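Side-chain contacts in glycosyltransferase (Streptomyces viridochromogenes, PDB 2IUY), which probably transfers a sugar from a nucleotide donor as a family GT-4 enzyme of avilamycin A biosynthesis, and binds UDP: residues Asp204-Thr207 and Thr213-Pro216; Leu165-Arg170 and Leu178-Phe183. All blocks are in the same frame, centred on the assembly; numbering follows the deposited sequence.

Overall arrangement
Both contacts lie in the Rossmann-like domain built on the parallel sheet with strands in the order 214-216, 191-194, 165-168, 234-237, 268-270, 284-286. This is one of the two parallel sheets of the GT-B fold. Contact 2 comes first along the chain and joins strand 165-168 to helix 177-187. Contact 1 follows and joins helix 200-210 to strand 214-216, an outermost strand of the sheet. Their centres are about 9 Å apart. Helix 177-187 of contact 2 also touches both segments of contact 1. Two successive beta-alpha-beta units, sharing strand 191-194, thus pack against each other. Contact 2 lies closer than contact 1 to UDP-binding Lys175.

Contact 1: residues Asp204-Thr207 and Thr213-Pro216; sequences DEIT and TVEP
Ile206 and Val214 make the main apolar contact between residues 204-207 of helix 200-210 and strand 214-216. Ile206 CG2 touches Val214 CG1 at 3.8 Å. The same methyl stands 4.1 Å from Val214 CG2, so it faces both branches of the valine. The two side chains cross at about a right angle. Ile206 holds CG2 anti to the backbone N (chi1 -64° for CG1), and this branch, not CG1, does the touching. Both residues are buried. Thr207 adds a looser contact, with its CG2 4.4 Å from Val214 CG2.

Hydrogen bonding stays within the helix, and none crosses the contact. Thr207 OG1 donates to Asp204 O at 3.0 Å. The donor sits above the carbonyl plane, 41° out of it. The C=O...donor angle is only 102°. A weak second bond runs from this hydroxyl to Phe203 O. With OG1 turned back to its own helix, the methyl of Thr207 is the branch nearest the strand.

Helix 200-210 is the crossover of the beta-alpha-beta unit that runs from strand 191-194 to strand 214-216. The backbone of Glu215 is hydrogen-bonded to Leu191 and Leu193 of the adjoining parallel strand. Val214 also packs on Leu191, Leu193 and Ala181, and Ile206 on Leu178, which places the contact beside helix 177-187.

Contact 2: residues Leu165-Arg170 and Leu178-Phe183; sequences LLFMGR and LEAAAF
Leu165 meets Phe183 at the start of strand 165-168. Its CD1 methyl comes to 4.3 Å from Phe183 CD2. The methyl lies at the edge of the ring, near the ring plane, and not over a face. Phe183 extends CG anti to the backbone N (chi1 -180°), which carries the ring from the helix toward the strand. The same ring packs edge-to-face with Phe293.

Phe167, two residues on, faces the same helix. Here the strand and helix backbones are nearest, with Phe167 CA and Ala180 CA 7.1 Å apart. Phe167 CG stands anti to the backbone N (chi1 172°), beside the carbonyl carbon. This turns the ring to the helix side and makes CD1 the touching atom. Phe167 CD1 touches Ala180 CB at 3.9 Å, and the methyl approaches the ring obliquely. The alanine has no side chain beyond this methyl, which is consistent with the short spacing of the backbones here. Leu191 of the neighbouring strand packs on both residues. Strand 165-168, helix 177-187 and strand 191-194 form a beta-alpha-beta crossover, part of the Rossmann-like domain of a GT-B glycosyltransferase. The helix packs on one face of the parallel sheet through Ala180 and Phe183, one turn apart. No hydrogen bond links it to the strand segment.

After Gly169 the chain turns, and Arg170 O lies in plane at the edge of the Phe167 ring. The UDP site is close by: Arg170 NE is hydrogen-bonded to OH of UDP-binding Tyr29, and the side chain of UDP-binding Lys175 comes within about 4 Å of that of Phe167.

Contact 1: residues Asp204-Thr207 and Thr213-Pro216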
ATOM      1  N   ASP A 204      24.282  -3.751   5.062  1.00 14.35           N
ATOM      2  CA  ASP A 204      25.483  -4.221   5.773  1.00 15.32           C
ATOM      3  C   ASP A 204      25.476  -3.990   7.295  1.00 14.35           C
ATOM      4  O   ASP A 204      25.977  -4.822   8.065  1.00 13.71           O
ATOM      5  CB  ASP A 204      26.763  -3.686   5.123  1.00 15.60           C
ATOM      6  CG  ASP A 204      27.075  -4.384   3.798  1.00 19.54           C
ATOM      7  OD1 ASP A 204      26.333  -5.326   3.400  1.00 24.28           O
ATOM      8  OD2 ASP A 204      28.036  -3.961   3.129  1.00 21.70           O
ATOM      9  N   GLU A 205      24.895  -2.867   7.712  1.00 13.46           N
ATOM     10  CA  GLU A 205      24.762  -2.536   9.130  1.00 13.79           C
ATOM     11  C   GLU A 205      23.793  -3.501   9.858  1.00 13.23           C
ATOM     12  O   GLU A 205      24.021  -3.934  11.025  1.00 12.66           O
ATOM     13  CB  GLU A 205      24.261  -1.076   9.286  1.00 13.00           C
ATOM     14  CG  GLU A 205      24.163  -0.583  10.769  1.00 12.79           C
ATOM     15  CD  GLU A 205      23.362   0.744  10.927  1.00 17.39           C
ATOM     16  OE1 GLU A 205      22.745   1.248   9.926  1.00 18.08           O
ATOM     17  OE2 GLU A 205      23.361   1.282  12.072  1.00 22.86           O
ATOM     18  N   ILE A 206      22.686  -3.800   9.183  1.00 12.54           N
ATOM     19  CA  ILE A 206      21.715  -4.756   9.694  1.00 11.96           C
ATOM     20  C   ILE A 206      22.357  -6.155   9.828  1.00 13.86           C
ATOM     21  O   ILE A 206      22.134  -6.859  10.799  1.00 12.50           O
ATOM     22  CB  ILE A 206      20.476  -4.828   8.744  1.00 12.35           C
ATOM     23  CG1 ILE A 206      19.723  -3.473   8.713  1.00  8.79           C
ATOM     24  CG2 ILE A 206      19.544  -5.997   9.132  1.00 10.80           C
ATOM     25  CD1 ILE A 206      18.770  -3.301   7.517  1.00 10.34           C
ATOM     26  N   THR A 207      23.160  -6.544   8.841  1.00 15.42           N
ATOM     27  CA  THR A 207      23.738  -7.892   8.879  1.00 18.44           C
ATOM     28  C   THR A 207      24.831  -7.956   9.968  1.00 19.09           C
ATOM     29  O   THR A 207      24.898  -8.913  10.721  1.00 19.42           O
ATOM     30  CB  THR A 207      24.191  -8.389   7.467  1.00 18.09           C
ATOM     31  OG1 THR A 207      25.043  -7.422   6.865  1.00 23.38           O
ATOM     32  CG2 THR A 207      23.006  -8.531   6.537  1.00 17.39           C
ATOM     33  N   THR A 213      19.811 -12.940  13.397  1.00 16.49           N
ATOM     34  CA  THR A 213      18.364 -12.718  13.415  1.00 14.61           C
ATOM     35  C   THR A 213      17.769 -12.679  12.011  1.00 14.58           C
ATOM     36  O   THR A 213      16.752 -13.326  11.765  1.00 13.17           O
ATOM     37  CB  THR A 213      18.083 -11.421  14.127  1.00 14.45           C
ATOM     38  OG1 THR A 213      18.470 -11.597  15.472  1.00 13.72           O
ATOM     39  CG2 THR A 213      16.562 -10.977  14.061  1.00 15.33           C
ATOM     40  N   VAL A 214      18.411 -11.927  11.099  1.00 14.27           N
ATOM     41  CA  VAL A 214      17.814 -11.626   9.827  1.00 14.04           C
ATOM     42  C   VAL A 214      18.080 -12.699   8.778  1.00 15.64           C
ATOM     43  O   VAL A 214      19.171 -13.301   8.741  1.00 16.11           O
ATOM     44  CB  VAL A 214      18.168 -10.199   9.313  1.00 14.12           C
ATOM     45  CG1 VAL A 214      17.856  -9.180  10.410  1.00 12.40           C
ATOM     46  CG2 VAL A 214      19.651 -10.105   8.841  1.00 14.54           C
ATOM     47  N   GLU A 215      17.051 -12.975   7.964  1.00 15.24           N
ATOM     48  CA  GLU A 215      17.231 -13.764   6.759  1.00 16.63           C
ATOM     49  C   GLU A 215      16.740 -12.928   5.593  1.00 14.63           C
ATOM     50  O   GLU A 215      15.531 -12.881   5.329  1.00 13.76           O
ATOM     51  CB  GLU A 215      16.490 -15.115   6.819  1.00 16.15           C
ATOM     52  CG  GLU A 215      16.708 -15.882   8.128  1.00 20.88           C
ATOM     53  CD  GLU A 215      15.700 -17.024   8.359  1.00 21.69           C
ATOM     54  OE1 GLU A 215      15.033 -17.462   7.370  1.00 27.48           O
ATOM     55  OE2 GLU A 215      15.591 -17.477   9.536  1.00 27.80           O
ATOM     56  N   PRO A 216      17.681 -12.273   4.894  1.00 14.15           N
ATOM     57  CA  PRO A 216      17.349 -11.418   3.748  1.00 13.70           C
ATOM     58  C   PRO A 216      17.149 -12.278   2.515  1.00 13.68           C
ATOM     59  O   PRO A 216      18.063 -13.031   2.147  1.00 14.85           O
ATOM     60  CB  PRO A 216      18.601 -10.541   3.593  1.00 13.26           C
ATOM     61  CG  PRO A 216      19.544 -10.902   4.759  1.00 13.70           C
ATOM     62  CD  PRO A 216      19.143 -12.271   5.163  1.00 13.84           C
TER

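Contact 2: residues Leu165-Arg170 and Leu178-Phe183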
ATOM      1  N   LEU A 165       9.247 -13.926  12.172  1.00 12.11           N
ATOM      2  CA  LEU A 165       8.621 -12.582  11.986  1.00 10.87           C
ATOM      3  C   LEU A 165       8.921 -12.112  10.548  1.00 10.20           C
ATOM      4  O   LEU A 165       9.766 -12.711   9.883  1.00 10.65           O
ATOM      5  CB  LEU A 165       9.099 -11.583  13.024  1.00  9.06           C
ATOM      6  CG  LEU A 165       8.930 -12.008  14.504  1.00  9.52           C
ATOM      7  CD1 LEU A 165       9.356 -10.900  15.527  1.00  6.07           C
ATOM      8  CD2 LEU A 165       7.505 -12.485  14.788  1.00  8.37           C
ATOM      9  N   LEU A 166       8.198 -11.129  10.037  1.00  8.85           N
ATOM     10  CA  LEU A 166       8.312 -10.834   8.609  1.00  9.02           C
ATOM     11  C   LEU A 166       8.375  -9.347   8.377  1.00  8.62           C
ATOM     12  O   LEU A 166       7.513  -8.616   8.865  1.00  7.57           O
ATOM     13  CB  LEU A 166       7.148 -11.405   7.794  1.00  9.02           C
ATOM     14  CG  LEU A 166       7.120 -11.024   6.302  1.00  9.35           C
ATOM     15  CD1 LEU A 166       8.248 -11.688   5.503  1.00  9.11           C
ATOM     16  CD2 LEU A 166       5.762 -11.414   5.670  1.00  9.06           C
ATOM     17  N   PHE A 167       9.402  -8.912   7.634  1.00  6.96           N
ATOM     18  CA  PHE A 167       9.459  -7.548   7.201  1.00  8.59           C
ATOM     19  C   PHE A 167       9.300  -7.579   5.680  1.00  9.31           C
ATOM     20  O   PHE A 167      10.015  -8.299   5.008  1.00  7.35           O
ATOM     21  CB  PHE A 167      10.787  -6.884   7.632  1.00  7.83           C
ATOM     22  CG  PHE A 167      10.994  -5.531   7.042  1.00  9.47           C
ATOM     23  CD1 PHE A 167      10.696  -4.376   7.781  1.00 11.03           C
ATOM     24  CD2 PHE A 167      11.494  -5.393   5.726  1.00 10.89           C
ATOM     25  CE1 PHE A 167      10.882  -3.083   7.196  1.00  9.42           C
ATOM     26  CE2 PHE A 167      11.677  -4.124   5.155  1.00 11.32           C
ATOM     27  CZ  PHE A 167      11.368  -2.970   5.916  1.00  8.65           C
HETATM   28  N   MSE A 168       8.359  -6.798   5.157  1.00 10.52           N
HETATM   29  CA  MSE A 168       8.083  -6.820   3.740  1.00 14.07           C
HETATM   30  C   MSE A 168       7.989  -5.411   3.177  1.00 13.95           C
HETATM   31  O   MSE A 168       6.985  -4.699   3.384  1.00 15.13           O
HETATM   32  CB  MSE A 168       6.811  -7.650   3.435  1.00 12.91           C
HETATM   33  CG  MSE A 168       6.565  -7.700   1.944  1.00 17.41           C
HETATM   34 SE   MSE A 168       5.164  -8.897   1.482  1.00 24.84          SE
HETATM   35  CE  MSE A 168       6.190 -10.553   1.579  1.00 16.51           C
ATOM     36  N   GLY A 169       9.052  -4.991   2.505  1.00 13.81           N
ATOM     37  CA  GLY A 169       9.125  -3.695   1.858  1.00 14.06           C
ATOM     38  C   GLY A 169      10.568  -3.414   1.436  1.00 14.00           C
ATOM     39  O   GLY A 169      11.434  -4.290   1.504  1.00 12.47           O
ATOM     40  N   ARG A 170      10.835  -2.187   1.026  1.00 13.85           N
ATOM     41  CA  ARG A 170      12.218  -1.796   0.702  1.00 15.51           C
ATOM     42  C   ARG A 170      13.067  -1.724   1.976  1.00 12.23           C
ATOM     43  O   ARG A 170      12.634  -1.182   2.989  1.00 10.49           O
ATOM     44  CB  ARG A 170      12.247  -0.472  -0.057  1.00 14.45           C
ATOM     45  CG  ARG A 170      11.889  -0.621  -1.562  1.00 20.29           C
ATOM     46  CD  ARG A 170      12.007   0.773  -2.272  1.00 21.81           C
ATOM     47  NE  ARG A 170      11.237   1.715  -1.459  1.00 32.02           N
ATOM     48  CZ  ARG A 170      11.751   2.582  -0.584  1.00 35.51           C
ATOM     49  NH1 ARG A 170      13.084   2.728  -0.459  1.00 32.08           N
ATOM     50  NH2 ARG A 170      10.904   3.339   0.131  1.00 36.72           N
ATOM     51  N   LEU A 178      16.013  -2.050  10.136  1.00  8.85           N
ATOM     52  CA  LEU A 178      16.978  -2.221  11.226  1.00  8.51           C
ATOM     53  C   LEU A 178      16.283  -2.375  12.554  1.00  8.12           C
ATOM     54  O   LEU A 178      16.570  -3.276  13.341  1.00  7.61           O
ATOM     55  CB  LEU A 178      17.961  -1.035  11.272  1.00  8.66           C
ATOM     56  CG  LEU A 178      18.919  -1.107  12.496  1.00 10.50           C
ATOM     57  CD1 LEU A 178      19.983  -2.185  12.233  1.00 13.54           C
ATOM     58  CD2 LEU A 178      19.577   0.199  12.725  1.00 11.40           C
ATOM     59  N   GLU A 179      15.331  -1.500  12.795  1.00  8.53           N
ATOM     60  CA  GLU A 179      14.491  -1.583  13.997  1.00  9.18           C
ATOM     61  C   GLU A 179      13.637  -2.844  14.090  1.00  9.04           C
ATOM     62  O   GLU A 179      13.402  -3.354  15.170  1.00 11.55           O
ATOM     63  CB  GLU A 179      13.629  -0.324  14.094  1.00  8.79           C
ATOM     64  CG  GLU A 179      14.461   0.960  14.371  1.00  8.39           C
ATOM     65  CD  GLU A 179      15.127   1.577  13.132  1.00 13.41           C
ATOM     66  OE1 GLU A 179      14.883   1.152  11.964  1.00 14.56           O
ATOM     67  OE2 GLU A 179      15.919   2.520  13.316  1.00 15.64           O
ATOM     68  N   ALA A 180      13.152  -3.329  12.966  1.00  9.20           N
ATOM     69  CA  ALA A 180      12.472  -4.611  12.897  1.00  8.89           C
ATOM     70  C   ALA A 180      13.451  -5.756  13.245  1.00  9.24           C
ATOM     71  O   ALA A 180      13.083  -6.737  13.940  1.00  8.94           O
ATOM     72  CB  ALA A 180      11.893  -4.800  11.510  1.00  7.76           C
ATOM     73  N   ALA A 181      14.696  -5.657  12.775  1.00  8.94           N
ATOM     74  CA  ALA A 181      15.711  -6.679  13.172  1.00 10.23           C
ATOM     75  C   ALA A 181      15.884  -6.655  14.700  1.00 10.74           C
ATOM     76  O   ALA A 181      15.832  -7.717  15.354  1.00 11.66           O
ATOM     77  CB  ALA A 181      17.062  -6.457  12.445  1.00  8.44           C
ATOM     78  N   ALA A 182      16.002  -5.450  15.271  1.00 10.13           N
ATOM     79  CA  ALA A 182      16.132  -5.272  16.719  1.00 10.03           C
ATOM     80  C   ALA A 182      14.924  -5.861  17.466  1.00 11.05           C
ATOM     81  O   ALA A 182      15.057  -6.470  18.511  1.00 10.63           O
ATOM     82  CB  ALA A 182      16.278  -3.770  17.077  1.00  8.25           C
ATOM     83  N   PHE A 183      13.728  -5.641  16.956  1.00 12.35           N
ATOM     84  CA  PHE A 183      12.558  -6.129  17.683  1.00 13.55           C
ATOM     85  C   PHE A 183      12.506  -7.679  17.653  1.00 14.15           C
ATOM     86  O   PHE A 183      12.250  -8.340  18.677  1.00 14.71           O
ATOM     87  CB  PHE A 183      11.268  -5.437  17.175  1.00 13.16           C
ATOM     88  CG  PHE A 183      10.016  -5.893  17.893  1.00 14.31           C
ATOM     89  CD1 PHE A 183       9.519  -5.172  18.973  1.00 10.98           C
ATOM     90  CD2 PHE A 183       9.337  -7.029  17.474  1.00 11.94           C
ATOM     91  CE1 PHE A 183       8.409  -5.589  19.657  1.00 11.56           C
ATOM     92  CE2 PHE A 183       8.197  -7.464  18.172  1.00 13.93           C
ATOM     93  CZ  PHE A 183       7.724  -6.725  19.258  1.00 11.26           C
TER